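Local coordinates for protein FMN reductase (NADPH) (Bacillus subtilis, PDB 3N2S) that reduces flavin mononucleotide with NADPH as reductant and also acts on nitroaromatic compounds, quinones and azo dyes, working as a homodimer, at residues A[25-30]-A[75-80]; A[144-149]-A[155-160]. All coordinates share one frame; numbering follows the deposited sequence.

Interaction 1. Residues A[25-30]-A[75-80]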
ATOM      1  N   GLU A  25      -2.261 -24.820  -4.033  1.00 20.29           N
ATOM      2  CA  GLU A  25      -0.853 -24.471  -4.284  1.00 20.83           C
ATOM      3  C   GLU A  25      -0.731 -23.002  -4.764  1.00 24.06           C
ATOM      4  O   GLU A  25       0.171 -22.288  -4.315  1.00 21.79           O
ATOM      5  CB  GLU A  25      -0.239 -25.418  -5.329  1.00 22.72           C
ATOM      6  CG  GLU A  25       1.233 -25.161  -5.616  1.00 37.87           C
ATOM      7  CD  GLU A  25       1.744 -25.797  -6.895  1.00 70.07           C
ATOM      8  OE1 GLU A  25       1.275 -25.395  -7.986  1.00 72.71           O
ATOM      9  OE2 GLU A  25       2.617 -26.690  -6.809  1.00 65.00           O
ATOM     10  N   GLU A  26      -1.608 -22.576  -5.703  1.00 20.95           N
ATOM     11  CA  GLU A  26      -1.625 -21.192  -6.214  1.00 19.89           C
ATOM     12  C   GLU A  26      -1.947 -20.216  -5.076  1.00 21.71           C
ATOM     13  O   GLU A  26      -1.264 -19.200  -4.955  1.00 19.47           O
ATOM     14  CB  GLU A  26      -2.650 -21.034  -7.347  1.00 21.21           C
ATOM     15  CG  GLU A  26      -2.181 -21.629  -8.668  1.00 30.86           C
ATOM     16  CD  GLU A  26      -3.208 -21.717  -9.785  1.00 39.53           C
ATOM     17  OE1 GLU A  26      -4.420 -21.819  -9.491  1.00 27.36           O
ATOM     18  OE2 GLU A  26      -2.785 -21.721 -10.963  1.00 33.26           O
ATOM     19  N   ILE A  27      -2.977 -20.535  -4.238  1.00 18.11           N
ATOM     20  CA  ILE A  27      -3.391 -19.708  -3.083  1.00 18.29           C
ATOM     21  C   ILE A  27      -2.221 -19.607  -2.101  1.00 20.44           C
ATOM     22  O   ILE A  27      -1.909 -18.514  -1.613  1.00 18.07           O
ATOM     23  CB  ILE A  27      -4.689 -20.265  -2.411  1.00 20.78           C
ATOM     24  CG1 ILE A  27      -5.917 -20.099  -3.355  1.00 20.63           C
ATOM     25  CG2 ILE A  27      -4.943 -19.610  -1.024  1.00 21.53           C
ATOM     26  CD1 ILE A  27      -7.145 -20.936  -2.990  1.00 23.91           C
ATOM     27  N   ASP A  28      -1.575 -20.761  -1.818  1.00 15.30           N
ATOM     28  CA  ASP A  28      -0.420 -20.785  -0.930  1.00 16.11           C
ATOM     29  C   ASP A  28       0.700 -19.847  -1.412  1.00 19.09           C
ATOM     30  O   ASP A  28       1.205 -19.051  -0.620  1.00 18.75           O
ATOM     31  CB  ASP A  28       0.103 -22.217  -0.747  1.00 18.33           C
ATOM     32  CG  ASP A  28       1.213 -22.279   0.263  1.00 24.77           C
ATOM     33  OD1 ASP A  28       0.920 -22.145   1.461  1.00 24.12           O
ATOM     34  OD2 ASP A  28       2.383 -22.394  -0.156  1.00 31.44           O
ATOM     35  N   THR A  29       1.045 -19.917  -2.704  1.00 15.99           N
ATOM     36  CA  THR A  29       2.096 -19.099  -3.330  1.00 15.62           C
ATOM     37  C   THR A  29       1.723 -17.602  -3.245  1.00 18.25           C
ATOM     38  O   THR A  29       2.574 -16.792  -2.889  1.00 16.54           O
ATOM     39  CB  THR A  29       2.343 -19.583  -4.765  1.00 21.97           C
ATOM     40  OG1 THR A  29       2.826 -20.919  -4.709  1.00 26.01           O
ATOM     41  CG2 THR A  29       3.334 -18.725  -5.524  1.00 20.47           C
ATOM     42  N   LEU A  30       0.449 -17.266  -3.535  1.00 15.11           N
ATOM     43  CA  LEU A  30      -0.063 -15.893  -3.475  1.00 14.69           C
ATOM     44  C   LEU A  30       0.045 -15.308  -2.063  1.00 17.50           C
ATOM     45  O   LEU A  30       0.521 -14.182  -1.904  1.00 17.99           O
ATOM     46  CB  LEU A  30      -1.512 -15.834  -3.982  1.00 13.90           C
ATOM     47  CG  LEU A  30      -1.717 -16.065  -5.477  1.00 18.57           C
ATOM     48  CD1 LEU A  30      -3.170 -16.066  -5.823  1.00 17.79           C
ATOM     49  CD2 LEU A  30      -0.950 -15.058  -6.306  1.00 20.90           C
ATOM     50  N   HIS A  75     -10.672 -17.045  -6.867  1.00 17.66           N
ATOM     51  CA  HIS A  75     -10.676 -16.857  -5.405  1.00 17.00           C
ATOM     52  C   HIS A  75     -10.866 -15.381  -5.118  1.00 19.88           C
ATOM     53  O   HIS A  75     -10.403 -14.549  -5.911  1.00 19.30           O
ATOM     54  CB  HIS A  75      -9.354 -17.339  -4.765  1.00 17.59           C
ATOM     55  CG  HIS A  75      -9.482 -17.714  -3.309  1.00 21.02           C
ATOM     56  ND1 HIS A  75     -10.410 -18.646  -2.882  1.00 23.29           N
ATOM     57  CD2 HIS A  75      -8.763 -17.307  -2.238  1.00 23.68           C
ATOM     58  CE1 HIS A  75     -10.247 -18.757  -1.575  1.00 23.06           C
ATOM     59  NE2 HIS A  75      -9.259 -17.985  -1.145  1.00 23.69           N
ATOM     60  N   PHE A  76     -11.522 -15.051  -3.993  1.00 15.82           N
ATOM     61  CA  PHE A  76     -11.689 -13.657  -3.588  1.00 14.32           C
ATOM     62  C   PHE A  76     -10.987 -13.425  -2.252  1.00 18.40           C
ATOM     63  O   PHE A  76     -11.353 -14.044  -1.250  1.00 19.67           O
ATOM     64  CB  PHE A  76     -13.167 -13.235  -3.543  1.00 15.34           C
ATOM     65  CG  PHE A  76     -13.381 -11.752  -3.331  1.00 15.63           C
ATOM     66  CD1 PHE A  76     -12.950 -10.825  -4.280  1.00 17.00           C
ATOM     67  CD2 PHE A  76     -14.024 -11.276  -2.186  1.00 15.25           C
ATOM     68  CE1 PHE A  76     -13.139  -9.453  -4.066  1.00 16.68           C
ATOM     69  CE2 PHE A  76     -14.221  -9.915  -1.987  1.00 16.88           C
ATOM     70  CZ  PHE A  76     -13.790  -9.016  -2.932  1.00 14.48           C
ATOM     71  N   PHE A  77      -9.960 -12.574  -2.255  1.00 12.49           N
ATOM     72  CA  PHE A  77      -9.191 -12.247  -1.056  1.00 13.12           C
ATOM     73  C   PHE A  77      -9.650 -10.911  -0.485  1.00 16.98           C
ATOM     74  O   PHE A  77      -9.867  -9.971  -1.241  1.00 17.26           O
ATOM     75  CB  PHE A  77      -7.686 -12.168  -1.369  1.00 14.33           C
ATOM     76  CG  PHE A  77      -7.044 -13.437  -1.892  1.00 15.61           C
ATOM     77  CD1 PHE A  77      -6.412 -14.326  -1.024  1.00 17.84           C
ATOM     78  CD2 PHE A  77      -6.994 -13.701  -3.261  1.00 16.49           C
ATOM     79  CE1 PHE A  77      -5.757 -15.465  -1.515  1.00 18.08           C
ATOM     80  CE2 PHE A  77      -6.372 -14.863  -3.747  1.00 17.77           C
ATOM     81  CZ  PHE A  77      -5.750 -15.729  -2.870  1.00 16.65           C
ATOM     82  N   VAL A  78      -9.770 -10.814   0.847  1.00 11.86           N
ATOM     83  CA  VAL A  78     -10.102  -9.532   1.477  1.00 11.11           C
ATOM     84  C   VAL A  78      -8.910  -9.125   2.334  1.00 13.49           C
ATOM     85  O   VAL A  78      -8.546  -9.851   3.271  1.00 11.02           O
ATOM     86  CB  VAL A  78     -11.456  -9.480   2.251  1.00 13.81           C
ATOM     87  CG1 VAL A  78     -11.660  -8.101   2.900  1.00 11.95           C
ATOM     88  CG2 VAL A  78     -12.625  -9.815   1.325  1.00 13.67           C
ATOM     89  N   PHE A  79      -8.303  -7.965   2.010  1.00 10.16           N
ATOM     90  CA  PHE A  79      -7.161  -7.451   2.762  1.00  9.92           C
ATOM     91  C   PHE A  79      -7.654  -6.577   3.876  1.00 13.98           C
ATOM     92  O   PHE A  79      -8.438  -5.656   3.631  1.00 12.50           O
ATOM     93  CB  PHE A  79      -6.156  -6.695   1.851  1.00 11.18           C
ATOM     94  CG  PHE A  79      -5.292  -7.658   1.078  1.00 12.56           C
ATOM     95  CD1 PHE A  79      -4.002  -7.957   1.506  1.00 13.88           C
ATOM     96  CD2 PHE A  79      -5.788  -8.316  -0.048  1.00 13.97           C
ATOM     97  CE1 PHE A  79      -3.217  -8.888   0.816  1.00 13.54           C
ATOM     98  CE2 PHE A  79      -4.995  -9.228  -0.751  1.00 15.60           C
ATOM     99  CZ  PHE A  79      -3.715  -9.513  -0.308  1.00 12.94           C
ATOM    100  N   CYS A  80      -7.178  -6.853   5.097  1.00 10.73           N
ATOM    101  CA  CYS A  80      -7.577  -6.083   6.289  1.00 11.29           C
ATOM    102  C   CYS A  80      -6.398  -5.473   6.973  1.00 12.77           C
ATOM    103  O   CYS A  80      -5.385  -6.152   7.131  1.00 12.68           O
ATOM    104  CB  CYS A  80      -8.322  -6.966   7.292  1.00 12.27           C
ATOM    105  SG  CYS A  80      -9.714  -7.887   6.614  1.00 16.25           S
TER

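Interaction 2. Residues A[144-149]-A[155-160]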
ATOM      1  N   LYS A 144     -21.528  -3.979   7.327  1.00 16.30           N
ATOM      2  CA  LYS A 144     -22.069  -5.238   6.823  1.00 14.86           C
ATOM      3  C   LYS A 144     -20.962  -6.191   6.388  1.00 17.41           C
ATOM      4  O   LYS A 144     -21.095  -7.393   6.590  1.00 18.14           O
ATOM      5  CB  LYS A 144     -23.109  -4.997   5.717  1.00 17.56           C
ATOM      6  CG  LYS A 144     -24.354  -4.296   6.262  1.00 30.52           C
ATOM      7  CD  LYS A 144     -25.464  -4.144   5.232  1.00 47.71           C
ATOM      8  CE  LYS A 144     -26.601  -3.268   5.723  1.00 52.34           C
ATOM      9  NZ  LYS A 144     -27.223  -3.781   6.975  1.00 59.33           N
ATOM     10  N   VAL A 145     -19.860  -5.671   5.819  1.00 14.97           N
ATOM     11  CA  VAL A 145     -18.692  -6.474   5.413  1.00 14.74           C
ATOM     12  C   VAL A 145     -18.057  -7.145   6.656  1.00 17.70           C
ATOM     13  O   VAL A 145     -17.795  -8.355   6.629  1.00 15.05           O
ATOM     14  CB  VAL A 145     -17.676  -5.638   4.581  1.00 19.20           C
ATOM     15  CG1 VAL A 145     -16.372  -6.394   4.372  1.00 19.44           C
ATOM     16  CG2 VAL A 145     -18.282  -5.234   3.229  1.00 18.82           C
ATOM     17  N   THR A 146     -17.926  -6.379   7.784  1.00 14.43           N
ATOM     18  CA  THR A 146     -17.371  -6.943   9.016  1.00 14.97           C
ATOM     19  C   THR A 146     -18.276  -8.048   9.571  1.00 19.79           C
ATOM     20  O   THR A 146     -17.763  -8.997  10.166  1.00 17.85           O
ATOM     21  CB  THR A 146     -17.054  -5.856  10.067  1.00 26.21           C
ATOM     22  OG1 THR A 146     -18.250  -5.179  10.445  1.00 28.93           O
ATOM     23  CG2 THR A 146     -16.005  -4.852   9.585  1.00 24.42           C
ATOM     24  N   GLU A 147     -19.613  -7.954   9.343  1.00 17.80           N
ATOM     25  CA  GLU A 147     -20.547  -8.998   9.768  1.00 18.14           C
ATOM     26  C   GLU A 147     -20.383 -10.244   8.888  1.00 19.51           C
ATOM     27  O   GLU A 147     -20.417 -11.354   9.413  1.00 16.71           O
ATOM     28  CB  GLU A 147     -22.009  -8.518   9.698  1.00 20.53           C
ATOM     29  CG  GLU A 147     -22.372  -7.410  10.658  1.00 40.27           C
ATOM     30  CD  GLU A 147     -23.871  -7.214  10.702  1.00 71.80           C
ATOM     31  OE1 GLU A 147     -24.356  -6.195  10.164  1.00 59.43           O
ATOM     32  OE2 GLU A 147     -24.570  -8.114  11.222  1.00 76.96           O
ATOM     33  N   VAL A 148     -20.202 -10.068   7.548  1.00 18.00           N
ATOM     34  CA  VAL A 148     -20.006 -11.198   6.622  1.00 17.86           C
ATOM     35  C   VAL A 148     -18.718 -11.963   7.010  1.00 20.42           C
ATOM     36  O   VAL A 148     -18.716 -13.199   7.092  1.00 20.11           O
ATOM     37  CB  VAL A 148     -19.970 -10.727   5.129  1.00 21.67           C
ATOM     38  CG1 VAL A 148     -19.492 -11.834   4.190  1.00 20.99           C
ATOM     39  CG2 VAL A 148     -21.318 -10.193   4.672  1.00 21.22           C
ATOM     40  N   LEU A 149     -17.639 -11.219   7.253  1.00 15.82           N
ATOM     41  CA  LEU A 149     -16.321 -11.788   7.554  1.00 15.90           C
ATOM     42  C   LEU A 149     -16.087 -12.074   9.036  1.00 21.39           C
ATOM     43  O   LEU A 149     -15.065 -12.669   9.378  1.00 19.90           O
ATOM     44  CB  LEU A 149     -15.216 -10.867   7.004  1.00 15.15           C
ATOM     45  CG  LEU A 149     -15.290 -10.512   5.501  1.00 17.83           C
ATOM     46  CD1 LEU A 149     -14.255  -9.461   5.152  1.00 16.77           C
ATOM     47  CD2 LEU A 149     -15.104 -11.740   4.628  1.00 18.25           C
ATOM     48  N   VAL A 155      -9.691  -4.710  13.541  1.00 11.10           N
ATOM     49  CA  VAL A 155      -9.566  -5.322  12.212  1.00 11.44           C
ATOM     50  C   VAL A 155     -10.442  -4.486  11.268  1.00 16.96           C
ATOM     51  O   VAL A 155     -11.628  -4.283  11.542  1.00 14.71           O
ATOM     52  CB  VAL A 155      -9.878  -6.846  12.154  1.00 14.16           C
ATOM     53  CG1 VAL A 155      -9.810  -7.370  10.718  1.00 14.14           C
ATOM     54  CG2 VAL A 155      -8.922  -7.641  13.030  1.00 13.08           C
ATOM     55  N   LEU A 156      -9.831  -3.941  10.200  1.00 12.69           N
ATOM     56  CA  LEU A 156     -10.565  -3.119   9.254  1.00 11.86           C
ATOM     57  C   LEU A 156     -10.423  -3.655   7.825  1.00 14.42           C
ATOM     58  O   LEU A 156      -9.344  -3.512   7.236  1.00 12.15           O
ATOM     59  CB  LEU A 156     -10.082  -1.641   9.324  1.00 11.21           C
ATOM     60  CG  LEU A 156     -10.921  -0.605   8.535  1.00 15.97           C
ATOM     61  CD1 LEU A 156     -12.294  -0.353   9.224  1.00 15.22           C
ATOM     62  CD2 LEU A 156     -10.187   0.718   8.434  1.00 16.66           C
ATOM     63  N   PRO A 157     -11.501  -4.200   7.213  1.00 11.77           N
ATOM     64  CA  PRO A 157     -11.399  -4.604   5.788  1.00 10.69           C
ATOM     65  C   PRO A 157     -11.150  -3.339   4.943  1.00 12.27           C
ATOM     66  O   PRO A 157     -11.739  -2.299   5.201  1.00 12.32           O
ATOM     67  CB  PRO A 157     -12.765  -5.242   5.495  1.00 12.76           C
ATOM     68  CG  PRO A 157     -13.356  -5.577   6.883  1.00 17.71           C
ATOM     69  CD  PRO A 157     -12.866  -4.431   7.739  1.00 13.85           C
ATOM     70  N   LEU A 158     -10.185  -3.402   4.021  1.00  8.05           N
ATOM     71  CA  LEU A 158      -9.785  -2.245   3.215  1.00  8.25           C
ATOM     72  C   LEU A 158     -10.257  -2.380   1.781  1.00 12.84           C
ATOM     73  O   LEU A 158     -10.753  -1.416   1.199  1.00 12.67           O
ATOM     74  CB  LEU A 158      -8.238  -2.093   3.232  1.00  7.59           C
ATOM     75  CG  LEU A 158      -7.556  -2.088   4.610  1.00 11.35           C
ATOM     76  CD1 LEU A 158      -6.049  -1.978   4.458  1.00  8.82           C
ATOM     77  CD2 LEU A 158      -8.078  -0.920   5.473  1.00 13.07           C
ATOM     78  N   PHE A 159     -10.031  -3.560   1.191  1.00 11.01           N
ATOM     79  CA  PHE A 159     -10.412  -3.848  -0.204  1.00 10.36           C
ATOM     80  C   PHE A 159     -10.325  -5.342  -0.420  1.00 15.37           C
ATOM     81  O   PHE A 159      -9.601  -6.033   0.302  1.00 13.33           O
ATOM     82  CB  PHE A 159      -9.475  -3.138  -1.220  1.00 11.29           C
ATOM     83  CG  PHE A 159      -8.000  -3.315  -0.910  1.00 11.97           C
ATOM     84  CD1 PHE A 159      -7.316  -4.449  -1.333  1.00 11.87           C
ATOM     85  CD2 PHE A 159      -7.300  -2.349  -0.183  1.00 13.18           C
ATOM     86  CE1 PHE A 159      -5.980  -4.629  -1.004  1.00 12.80           C
ATOM     87  CE2 PHE A 159      -5.951  -2.532   0.139  1.00 16.04           C
ATOM     88  CZ  PHE A 159      -5.301  -3.670  -0.270  1.00 13.38           C
ATOM     89  N   GLY A 160     -11.051  -5.807  -1.423  1.00 11.59           N
ATOM     90  CA  GLY A 160     -10.949  -7.177  -1.880  1.00 12.30           C
ATOM     91  C   GLY A 160      -9.963  -7.226  -3.036  1.00 14.71           C
ATOM     92  O   GLY A 160      -9.544  -6.179  -3.579  1.00 11.91           O
TER

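Interaction 1. Residues A[25-30]-A[75-80]
I27 lays its terminal methyl on the imidazole of H75: CD1 stands 3.9 Å from the H75 ring centroid and only 2° off the ring normal, a CH-pi contact over the middle of one face. Chi1 of -68° keeps CG1 beside the backbone N, and the extended second torsion then carries CD1 out to the ring. The second branch, I27 CG2, comes more loosely to F77 CE1, at 4.3 Å. One helical turn on, L30 takes up the far end of the phenyl group, its CD1 lying 3.9 Å from F77 CZ in an oblique approach; M121 and A125 of helix 104-127 also touch L30. On the strand, H75 CD2 sits 3.4 Å above the F77 plane, toward the rim, while F77 CE1 lies at the edge of the imidazole, in its plane. H75 NE2 is hydrogen-bonded to the hydroxyl of Y182 from the second subunit. With an alanine in place of H75, the I27 methyl would probably lose the flat surface beneath it, and that tyrosine its imidazole partner. The axes of the two segments come within 11.3 Å at 25°, a near-parallel helix-on-sheet layer in which H75 and F77, two residues apart on the strand, both turn toward the helix, as expected of the alpha-beta-alpha sandwich of the FMN-dependent nitroreductase fold at its dimer interface.

Interaction 2. Residues A[144-149]-A[155-160]
This is an apolar helix-on-sheet contact centred on P157, where helix 142-149 lies across strand 155-164 in the alpha-beta-alpha sandwich of the nitroreductase fold. The segment axes come within 9.0 Å at 108°, so the helix runs across the strand instead of along it. A loop of five residues joins them, and all four touching residues are buried. The two sides of the strand can be told apart by their neighbours: P157 shares its side with V78 of the adjoining strand, whereas L158 and F159 meet helix 104-127. Both of the latter face F79 in a classic beta bulge, just after the proline.

Three helix side chains gather on the pyrrolidine ring. V145 reaches it with CG1, 3.9 Å from P157 CB, the two side chains sliding past each other in opposite directions; the valine chi1 of 170° sets that methyl anti to the backbone N. L149 adds a looser contact, CD1 to P157 CG at 4.3 Å, and also packs on N185 of the second subunit; its backbone is hydrogen-bonded to that subunit as well, which places L149 at the dimer interface.

T146 divides its branches between two tasks. OG1 is hydrogen-bonded to the carbonyl of D143 one turn earlier and to the hydroxyl of Y240, so the polar branch is satisfied within this buried setting and its rotation is held. With chi1 at 62° the methyl is anti to the carbonyl carbon; the threonine and proline side chains cross at about a right angle, with T146 CG2 3.7 Å from P157 CD.

From the N terminus, helix 24-35 comes first; the chain then runs through strand 46-51 and helix 54-63 before strand 75-82 closes interaction 1, with 44 residues between its segments. Helix 104-127 and strand 131-135 follow, then helix 142-149, whose contact with strand 155-164 closes a loop of only five residues. The two are in series, neither nested nor crossed. Their strands are antiparallel neighbours, joined where F79 O lies 2.9 Å from L158 N, a probable hydrogen bond. Interaction 1 uses the sheet face of H75 and F77, interaction 2 that of V78 and P157, so helices 24-35 and 142-149 cover opposite faces; both contacts touch the second subunit.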